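Local coordinates for pentatricopeptide repeat-containing protein 10, chloroplastic (Zea mays, PDB 4M59) that binds specific single-stranded RNA segments between chloroplast genes, stabilising the messages by acting as a barrier to exonucleases, at residues Ser461-Leu464 with Gln465-Lys469; Glu549-Asp552 with Ser553-Ser557; Ala582-Ile585 with Leu586-Leu589. The protein carries 4 engineered substitutions. One frame throughout, in Å; residues are numbered along the deposited sequence.

Interaction 1 (Ser461-Leu464 with Gln465-Lys469)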
ATOM      1  N   SER A 461     -17.849   1.917 -11.766  1.00 71.82           N
ATOM      2  CA  SER A 461     -16.982   0.762 -11.775  1.00 73.93           C
ATOM      3  C   SER A 461     -17.731  -0.431 -11.213  1.00 73.97           C
ATOM      4  O   SER A 461     -17.692  -1.531 -11.761  1.00 76.73           O
ATOM      5  CB  SER A 461     -15.744   1.052 -10.935  1.00 89.00           C
ATOM      6  OG  SER A 461     -14.617   0.345 -11.424  1.00 91.96           O
ATOM      7  N   LEU A 462     -18.418  -0.194 -10.106  1.00 73.42           N
ATOM      8  CA  LEU A 462     -19.213  -1.213  -9.450  1.00 72.84           C
ATOM      9  C   LEU A 462     -20.251  -1.744 -10.401  1.00 74.87           C
ATOM     10  O   LEU A 462     -20.408  -2.949 -10.560  1.00 76.74           O
ATOM     11  CB  LEU A 462     -19.931  -0.611  -8.251  1.00 76.61           C
ATOM     12  CG  LEU A 462     -19.282  -0.734  -6.883  1.00 74.15           C
ATOM     13  CD1 LEU A 462     -17.807  -0.495  -6.965  1.00 74.75           C
ATOM     14  CD2 LEU A 462     -19.914   0.260  -5.955  1.00 71.44           C
ATOM     15  N   LEU A 463     -20.969  -0.824 -11.016  1.00 79.97           N
ATOM     16  CA  LEU A 463     -22.018  -1.165 -11.948  1.00 81.51           C
ATOM     17  C   LEU A 463     -21.415  -1.924 -13.090  1.00 84.79           C
ATOM     18  O   LEU A 463     -22.013  -2.830 -13.637  1.00 86.60           O
ATOM     19  CB  LEU A 463     -22.667   0.099 -12.478  1.00 85.82           C
ATOM     20  CG  LEU A 463     -23.865  -0.092 -13.395  1.00 86.85           C
ATOM     21  CD1 LEU A 463     -25.033  -0.610 -12.607  1.00 85.92           C
ATOM     22  CD2 LEU A 463     -24.225   1.200 -14.080  1.00 86.28           C
ATOM     23  N   LEU A 464     -20.208  -1.554 -13.451  1.00 67.91           N
ATOM     24  CA  LEU A 464     -19.558  -2.208 -14.542  1.00 71.22           C
ATOM     25  C   LEU A 464     -19.270  -3.623 -14.144  1.00 73.37           C
ATOM     26  O   LEU A 464     -19.634  -4.552 -14.833  1.00 75.84           O
ATOM     27  CB  LEU A 464     -18.270  -1.492 -14.842  1.00 77.59           C
ATOM     28  CG  LEU A 464     -17.643  -1.828 -16.171  1.00 80.57           C
ATOM     29  CD1 LEU A 464     -18.673  -1.719 -17.236  1.00 80.71           C
ATOM     30  CD2 LEU A 464     -16.560  -0.841 -16.398  1.00 80.13           C
ATOM     31  N   GLN A 465     -18.610  -3.775 -13.009  1.00 85.20           N
ATOM     32  CA  GLN A 465     -18.278  -5.086 -12.503  1.00 87.06           C
ATOM     33  C   GLN A 465     -19.545  -5.888 -12.323  1.00 86.92           C
ATOM     34  O   GLN A 465     -19.575  -7.084 -12.567  1.00 89.89           O
ATOM     35  CB  GLN A 465     -17.535  -4.962 -11.177  1.00 90.64           C
ATOM     36  CG  GLN A 465     -16.107  -4.504 -11.323  1.00 91.75           C
ATOM     37  CD  GLN A 465     -15.383  -4.374 -10.001  1.00 89.00           C
ATOM     38  OE1 GLN A 465     -15.980  -4.049  -8.981  1.00 85.06           O
ATOM     39  NE2 GLN A 465     -14.081  -4.620 -10.015  1.00 91.09           N
ATOM     40  N   CYS A 466     -20.594  -5.200 -11.890  1.00 74.43           N
ATOM     41  CA  CYS A 466     -21.886  -5.825 -11.646  1.00 73.91           C
ATOM     42  C   CYS A 466     -22.431  -6.493 -12.903  1.00 77.17           C
ATOM     43  O   CYS A 466     -23.090  -7.530 -12.826  1.00 78.32           O
ATOM     44  CB  CYS A 466     -22.886  -4.791 -11.131  1.00 78.10           C
ATOM     45  SG  CYS A 466     -24.068  -5.431  -9.923  1.00 75.98           S
ATOM     46  N   TYR A 467     -22.159  -5.894 -14.058  1.00 71.75           N
ATOM     47  CA  TYR A 467     -22.670  -6.431 -15.309  1.00 73.84           C
ATOM     48  C   TYR A 467     -21.800  -7.582 -15.758  1.00 77.47           C
ATOM     49  O   TYR A 467     -22.228  -8.456 -16.489  1.00 78.89           O
ATOM     50  CB  TYR A 467     -22.647  -5.363 -16.405  1.00 80.76           C
ATOM     51  CG  TYR A 467     -23.773  -4.354 -16.391  1.00 77.94           C
ATOM     52  CD1 TYR A 467     -25.080  -4.742 -16.565  1.00 77.36           C
ATOM     53  CD2 TYR A 467     -23.513  -3.007 -16.259  1.00 76.05           C
ATOM     54  CE1 TYR A 467     -26.100  -3.825 -16.573  1.00 75.18           C
ATOM     55  CE2 TYR A 467     -24.533  -2.080 -16.268  1.00 73.99           C
ATOM     56  CZ  TYR A 467     -25.822  -2.499 -16.427  1.00 73.68           C
ATOM     57  OH  TYR A 467     -26.844  -1.587 -16.437  1.00 71.97           O
ATOM     58  N   ALA A 468     -20.560  -7.568 -15.320  1.00 78.02           N
ATOM     59  CA  ALA A 468     -19.602  -8.546 -15.784  1.00 81.34           C
ATOM     60  C   ALA A 468     -19.870  -9.921 -15.206  1.00 81.52           C
ATOM     61  O   ALA A 468     -19.850 -10.915 -15.908  1.00 82.66           O
ATOM     62  CB  ALA A 468     -18.226  -8.097 -15.423  1.00115.62           C
ATOM     63  N   LYS A 469     -20.115  -9.969 -13.905  1.00109.57           N
ATOM     64  CA  LYS A 469     -20.330 -11.227 -13.220  1.00107.46           C
ATOM     65  C   LYS A 469     -21.632 -11.845 -13.678  1.00106.98           C
ATOM     66  O   LYS A 469     -21.872 -13.031 -13.500  1.00105.68           O
ATOM     67  CB  LYS A 469     -20.332 -11.002 -11.714  1.00106.51           C
ATOM     68  CG  LYS A 469     -20.203 -12.257 -10.878  1.00103.74           C
ATOM     69  CD  LYS A 469     -19.234 -13.225 -11.503  1.00105.84           C
ATOM     70  CE  LYS A 469     -18.898 -14.344 -10.556  1.00103.03           C
ATOM     71  NZ  LYS A 469     -20.103 -14.817  -9.845  1.00 99.86           N
TER

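Interaction 2 (Glu549-Asp552 with Ser553-Ser557)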
ATOM      1  N   GLU A 549       2.880  -9.841 -29.653  1.00112.56           N
ATOM      2  CA  GLU A 549       3.223  -8.442 -29.604  1.00111.56           C
ATOM      3  C   GLU A 549       2.946  -7.909 -28.223  1.00109.53           C
ATOM      4  O   GLU A 549       3.638  -7.028 -27.749  1.00108.99           O
ATOM      5  CB  GLU A 549       2.429  -7.653 -30.640  1.00124.06           C
ATOM      6  CG  GLU A 549       3.281  -6.743 -31.499  1.00124.89           C
ATOM      7  CD  GLU A 549       2.455  -5.974 -32.504  1.00125.57           C
ATOM      8  OE1 GLU A 549       1.218  -6.113 -32.484  1.00124.52           O
ATOM      9  OE2 GLU A 549       3.039  -5.228 -33.313  1.00127.92           O
ATOM     10  N   VAL A 550       1.944  -8.480 -27.582  1.00 86.47           N
ATOM     11  CA  VAL A 550       1.607  -8.086 -26.232  0.77 85.26           C
ATOM     12  C   VAL A 550       2.658  -8.563 -25.253  0.73 84.84           C
ATOM     13  O   VAL A 550       3.080  -7.837 -24.389  0.58 84.52           O
ATOM     14  CB  VAL A 550       0.249  -8.635 -25.829  0.34 84.78           C
ATOM     15  CG1 VAL A 550      -0.051  -8.329 -24.408  1.00 84.48           C
ATOM     16  CG2 VAL A 550      -0.794  -8.042 -26.675  1.00 85.00           C
ATOM     17  N   PHE A 551       3.083  -9.795 -25.421  1.00 80.69           N
ATOM     18  CA  PHE A 551       4.086 -10.401 -24.569  1.00 80.25           C
ATOM     19  C   PHE A 551       5.381  -9.607 -24.558  1.00 80.31           C
ATOM     20  O   PHE A 551       5.951  -9.344 -23.509  1.00 79.44           O
ATOM     21  CB  PHE A 551       4.364 -11.819 -25.040  1.00 79.55           C
ATOM     22  CG  PHE A 551       5.364 -12.553 -24.211  1.00 79.09           C
ATOM     23  CD1 PHE A 551       4.993 -13.175 -23.051  1.00 77.76           C
ATOM     24  CD2 PHE A 551       6.670 -12.647 -24.611  1.00 80.09           C
ATOM     25  CE1 PHE A 551       5.903 -13.850 -22.306  1.00 77.26           C
ATOM     26  CE2 PHE A 551       7.580 -13.326 -23.863  1.00 79.53           C
ATOM     27  CZ  PHE A 551       7.196 -13.925 -22.712  1.00 78.01           C
ATOM     28  N   ASP A 552       5.849  -9.230 -25.733  1.00123.15           N
ATOM     29  CA  ASP A 552       7.078  -8.477 -25.816  1.00124.39           C
ATOM     30  C   ASP A 552       6.837  -7.108 -25.244  1.00124.51           C
ATOM     31  O   ASP A 552       7.671  -6.562 -24.544  1.00125.38           O
ATOM     32  CB  ASP A 552       7.531  -8.370 -27.262  1.00137.97           C
ATOM     33  CG  ASP A 552       7.747  -9.721 -27.899  1.00138.50           C
ATOM     34  OD1 ASP A 552       7.775 -10.726 -27.167  1.00137.82           O
ATOM     35  OD2 ASP A 552       7.909  -9.777 -29.138  1.00140.58           O
ATOM     36  N   SER A 553       5.670  -6.567 -25.528  1.00 91.93           N
ATOM     37  CA  SER A 553       5.332  -5.258 -25.034  1.00 92.30           C
ATOM     38  C   SER A 553       5.197  -5.267 -23.537  1.00 91.15           C
ATOM     39  O   SER A 553       5.176  -4.221 -22.917  1.00 91.92           O
ATOM     40  CB  SER A 553       4.047  -4.764 -25.660  1.00 88.95           C
ATOM     41  OG  SER A 553       4.321  -4.021 -26.829  1.00 90.93           O
ATOM     42  N   ILE A 554       5.077  -6.450 -22.956  1.00105.90           N
ATOM     43  CA  ILE A 554       5.134  -6.573 -21.517  1.00105.54           C
ATOM     44  C   ILE A 554       6.587  -6.399 -21.165  1.00106.56           C
ATOM     45  O   ILE A 554       6.935  -5.687 -20.230  1.00107.35           O
ATOM     46  CB  ILE A 554       4.692  -7.964 -21.046  1.00102.47           C
ATOM     47  CG1 ILE A 554       3.182  -8.123 -21.167  1.00103.04           C
ATOM     48  CG2 ILE A 554       5.098  -8.221 -19.610  1.00102.43           C
ATOM     49  CD1 ILE A 554       2.698  -9.478 -20.773  1.00102.65           C
ATOM     50  N   LYS A 555       7.450  -7.061 -21.926  1.00106.80           N
ATOM     51  CA  LYS A 555       8.889  -6.983 -21.699  1.00108.43           C
ATOM     52  C   LYS A 555       9.401  -5.562 -21.908  1.00110.59           C
ATOM     53  O   LYS A 555      10.181  -5.050 -21.102  1.00111.76           O
ATOM     54  CB  LYS A 555       9.628  -7.951 -22.624  1.00111.46           C
ATOM     55  CG  LYS A 555       9.546  -9.407 -22.193  1.00109.89           C
ATOM     56  CD  LYS A 555      10.457 -10.282 -23.036  1.00111.19           C
ATOM     57  CE  LYS A 555       9.785 -10.693 -24.335  1.00111.34           C
ATOM     58  NZ  LYS A 555      10.578 -11.711 -25.076  1.00112.84           N
ATOM     59  N   ARG A 556       8.956  -4.930 -22.988  0.74 74.70           N
ATOM     60  CA  ARG A 556       9.368  -3.566 -23.301  0.57 77.74           C
ATOM     61  C   ARG A 556       8.835  -2.579 -22.268  1.00 77.60           C
ATOM     62  O   ARG A 556       9.280  -1.434 -22.202  0.49 80.39           O
ATOM     63  CB  ARG A 556       8.891  -3.174 -24.701  1.00 82.07           C
ATOM     64  CG  ARG A 556       9.273  -4.160 -25.790  1.00 82.47           C
ATOM     65  CD  ARG A 556      10.177  -3.515 -26.829  0.54 85.95           C
ATOM     66  NE  ARG A 556      11.113  -4.473 -27.411  0.25 87.28           N
ATOM     67  CZ  ARG A 556      11.565  -4.408 -28.660  0.20 90.00           C
ATOM     68  NH1 ARG A 556      11.164  -3.436 -29.466  0.20 91.61           N
ATOM     69  NH2 ARG A 556      12.415  -5.322 -29.108  1.00 91.33           N
ATOM     70  N   SER A 557       7.881  -3.031 -21.463  1.00 80.27           N
ATOM     71  CA  SER A 557       7.284  -2.192 -20.432  0.56 80.25           C
ATOM     72  C   SER A 557       8.146  -2.172 -19.174  1.00 81.26           C
ATOM     73  O   SER A 557       8.374  -1.119 -18.581  0.28 83.29           O
ATOM     74  CB  SER A 557       5.873  -2.672 -20.097  1.00 78.74           C
ATOM     75  OG  SER A 557       5.274  -1.845 -19.115  0.42 79.19           O
TER

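Interaction 3 (Ala582-Ile585 with Leu586-Leu589)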
ATOM      1  N   ALA A 582       5.114 -25.259 -27.022  1.00102.14           N
ATOM      2  CA  ALA A 582       4.480 -25.068 -25.740  1.00 95.71           C
ATOM      3  C   ALA A 582       5.271 -25.758 -24.652  1.00 92.62           C
ATOM      4  O   ALA A 582       5.284 -25.311 -23.514  1.00 88.04           O
ATOM      5  CB  ALA A 582       3.076 -25.581 -25.774  1.00 88.86           C
ATOM      6  N   GLU A 583       5.939 -26.845 -24.999  1.00120.37           N
ATOM      7  CA  GLU A 583       6.677 -27.622 -24.014  1.00117.73           C
ATOM      8  C   GLU A 583       8.032 -27.008 -23.742  1.00117.52           C
ATOM      9  O   GLU A 583       8.573 -27.138 -22.652  1.00114.05           O
ATOM     10  CB  GLU A 583       6.860 -29.057 -24.482  1.00123.50           C
ATOM     11  CG  GLU A 583       7.453 -29.964 -23.442  1.00120.54           C
ATOM     12  CD  GLU A 583       7.938 -31.249 -24.030  0.28124.76           C
ATOM     13  OE1 GLU A 583       8.026 -32.238 -23.288  1.00122.34           O
ATOM     14  OE2 GLU A 583       8.234 -31.275 -25.241  1.00131.02           O
ATOM     15  N   LYS A 584       8.569 -26.318 -24.744  0.93131.48           N
ATOM     16  CA  LYS A 584       9.840 -25.620 -24.597  0.93131.18           C
ATOM     17  C   LYS A 584       9.750 -24.603 -23.464  0.93125.60           C
ATOM     18  O   LYS A 584      10.724 -24.372 -22.745  0.93123.64           O
ATOM     19  CB  LYS A 584      10.223 -24.921 -25.903  0.93149.10           C
ATOM     20  CG  LYS A 584      11.409 -25.553 -26.615  0.93154.06           C
ATOM     21  CD  LYS A 584      12.518 -25.903 -25.637  0.93151.28           C
ATOM     22  CE  LYS A 584      13.120 -27.262 -25.949  0.93155.37           C
ATOM     23  NZ  LYS A 584      14.576 -27.175 -26.239  0.93157.47           N
ATOM     24  N   ILE A 585       8.576 -23.998 -23.306  1.00 97.27           N
ATOM     25  CA  ILE A 585       8.358 -23.040 -22.241  1.00 92.97           C
ATOM     26  C   ILE A 585       8.167 -23.735 -20.913  1.00 89.79           C
ATOM     27  O   ILE A 585       8.623 -23.257 -19.889  1.00 87.52           O
ATOM     28  CB  ILE A 585       7.163 -22.146 -22.551  1.00 93.84           C
ATOM     29  CG1 ILE A 585       7.309 -21.542 -23.939  1.00 97.56           C
ATOM     30  CG2 ILE A 585       7.045 -21.042 -21.535  1.00 90.55           C
ATOM     31  CD1 ILE A 585       6.251 -20.556 -24.270  1.00 97.07           C
ATOM     32  N   LEU A 586       7.500 -24.871 -20.938  1.00 78.67           N
ATOM     33  CA  LEU A 586       7.326 -25.643 -19.731  1.00 76.14           C
ATOM     34  C   LEU A 586       8.686 -26.081 -19.255  1.00 76.13           C
ATOM     35  O   LEU A 586       8.956 -26.140 -18.067  1.00 74.68           O
ATOM     36  CB  LEU A 586       6.470 -26.865 -20.011  1.00 74.71           C
ATOM     37  CG  LEU A 586       6.254 -27.757 -18.803  1.00 72.48           C
ATOM     38  CD1 LEU A 586       5.157 -27.195 -17.947  1.00 70.63           C
ATOM     39  CD2 LEU A 586       5.927 -29.131 -19.260  1.00 73.54           C
ATOM     40  N   ASN A 587       9.554 -26.391 -20.196  1.00 83.35           N
ATOM     41  CA  ASN A 587      10.907 -26.742 -19.856  1.00 83.69           C
ATOM     42  C   ASN A 587      11.625 -25.513 -19.361  1.00 82.83           C
ATOM     43  O   ASN A 587      12.333 -25.543 -18.365  1.00 82.18           O
ATOM     44  CB  ASN A 587      11.614 -27.304 -21.076  1.00 96.41           C
ATOM     45  CG  ASN A 587      11.179 -28.705 -21.393  1.00 98.34           C
ATOM     46  OD1 ASN A 587      10.687 -29.420 -20.526  1.00 95.55           O
ATOM     47  ND2 ASN A 587      11.361 -29.109 -22.638  0.84103.59           N
ATOM     48  N   GLN A 588      11.421 -24.417 -20.068  1.00 92.22           N
ATOM     49  CA  GLN A 588      12.055 -23.169 -19.728  1.00 91.67           C
ATOM     50  C   GLN A 588      11.638 -22.713 -18.360  1.00 89.35           C
ATOM     51  O   GLN A 588      12.364 -21.974 -17.704  1.00 89.17           O
ATOM     52  CB  GLN A 588      11.647 -22.098 -20.713  1.00 88.19           C
ATOM     53  CG  GLN A 588      12.550 -21.967 -21.885  0.51 91.54           C
ATOM     54  CD  GLN A 588      12.512 -20.576 -22.445  0.41 91.72           C
ATOM     55  OE1 GLN A 588      11.447 -19.982 -22.587  1.00 91.03           O
ATOM     56  NE2 GLN A 588      13.680 -20.033 -22.748  0.75 92.93           N
ATOM     57  N   LEU A 589      10.464 -23.128 -17.930  0.57 79.99           N
ATOM     58  CA  LEU A 589       9.978 -22.700 -16.642  1.00 78.62           C
ATOM     59  C   LEU A 589      10.412 -23.666 -15.593  0.14 78.78           C
ATOM     60  O   LEU A 589      10.314 -23.382 -14.412  0.58 78.55           O
ATOM     61  CB  LEU A 589       8.469 -22.613 -16.642  0.63 71.70           C
ATOM     62  CG  LEU A 589       7.887 -21.470 -17.447  0.77 71.74           C
ATOM     63  CD1 LEU A 589       6.410 -21.639 -17.474  1.00 71.67           C
ATOM     64  CD2 LEU A 589       8.251 -20.166 -16.821  1.00 71.42           C
TER

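Interaction 1 (Ser461-Leu464 with Gln465-Lys469)
Q465 N reaches back one turn to S461 O in a nearly straight hydrogen bond of 2.7 Å, N-H...O angle 172°. C466 N bonds to L462 O at 2.6 Å, less straight at 147°. Further along helix 458-468 the pattern slackens. Y467 N makes only a weak bond to L463 O and a better i to i+3 bond to L464 O (3.0 Å), approached from above the carbonyl plane; L464 O also takes a weak bond from A468 N. Q465 O accepts the N-H groups of both A468 and K469.

Among the side chains, L463 and Y467 lie alongside each other, pointing the same way. L463 holds its CG opposite the backbone N (chi1 -176°), which brings CG to 3.6 Å from Y467 CE2. The phenol end of Y467 is satisfied by Q442, while its ring meets W438. S461 OG hydrogen-bonds to T498 of helix 493-504, and L464 packs against that same helix.

Both hydroxyls thus tie this helix to its neighbours, S461 to helix 493-504 and Y467 to helix 438-449. The chemistry is that of a largely buried contact on a PPR helix: apolar flanks pack, and the hydroxyls that enter the interior arrive with partners.

Interaction 2 (Glu549-Asp552 with Ser553-Ser557)
E549-D552 and S553-S557 follow one another without a break along helix 544-555 and into the residues after it, with backbone bonds from S553 N to E549 O, from K555 N to F551 O and, at 2.6 Å, from R556 N to D552 O, and a weak one from I554 N to V550 O. The bond from R556 is the most direct, its N lying nearly along the C=O axis of D552.

K555 carries the side-chain contact. Its chain bends at chi3 (-84°), which turns the amino end back over the previous turn, between F551 and D552. There CE stands 3.5 Å from F551 CE2, approaching the ring obliquely. D552 is the other neighbour: it lies beside K555, pointing the same way, and OD1 forms a long salt bridge of 3.6 Å to K555 NZ. The same OD1 sits at the edge of the F551 ring, in its plane, so aromatic ring, carboxylate and ammonium form one compact cluster. At this length the ion pair is probably a loose electrostatic attraction rather than a tight clamp. K555 also packs on R352 of the second subunit.

Another flank is apolar and faces helix 528-539, V550 resting on Y538 and I554 on F531. I554 also meets the backbone of its own helix, CG1 lying 3.2 Å from V550 O. F551 packs on T565 and L569 of helix 563-575, and I554 also reaches T565.

This is the second helix of a predicted PPR repeat: it packs both on its hairpin partner and on the first helix of the next repeat, as is usual in the helical-hairpin superhelix of PPR proteins.

Interaction 3 (Ala582-Ile585 with Leu586-Leu589)
E583 and N587, one turn apart on helix 580-590, cross at a slant, with the carboxylate and amide planes turned 34° against each other. The nearest approach sets E583 CG, not its carboxylate, 4.1 Å from N587 ND2. E583 keeps an extended chain that carries its carboxylate away to R620, with which OE1 forms a salt bridge. The amide of N587 instead folds close to the backbone. Its CG lies anti to the carbonyl carbon, beside the backbone N (chi1 -75°), and comes within 3.3 Å of E583 O, the carbonyl that takes the N587 N-H at 2.7 Å. OD1 is hydrogen-bonded to K590 NZ. Cutting the side chain of N587 back to an alanine is likely to leave K590 without its amide acceptor and E583 CG without the neighbour that crosses it.

K584 also crosses N587 obliquely, its thrice-bent chain bringing CE 4.2 Å from ND2. These residues occupy the more polar flank of the second helix in a predicted PPR repeat, the hairpin partner of helix 563-575; another, apolar flank packs on the neighbouring helices of the superhelix. There L586 packs on Y602 and V605 of helix 599-612, and so reaches the next repeat, while I585 and L589 face Y566 of the hairpin partner.

I585 and L589 lie side by side, pointing the same way, with CG2 of the isoleucine 4.2 Å from CD1 of the leucine. L589 CG sits 3.1 Å from I585 O, which also takes a weak bond from L589 N. Q588 places CG 3.1 Å from K584 O, the carbonyl its own N-H bonds at 2.8 Å.

All three are local contacts along one helix, in series along the chain, each within a predicted PPR repeat. Interaction 1 is the buried one, its nearest atom lying about 4 Å from the bound RNA; interactions 2 and 3 are partly buried and stand farther from it. Interactions 2 and 3 are near neighbours, their nearest atoms about 7 Å apart, and both pack against helix 563-575, whereas the nearest atoms of interactions 1 and 2 are about 20 Å apart. Chemistry follows place: hydroxyls bonded to neighbouring helices in interaction 1, a long salt bridge beside an aromatic ring in interaction 2, and in interaction 3 polar side chains whose charged partners lie elsewhere.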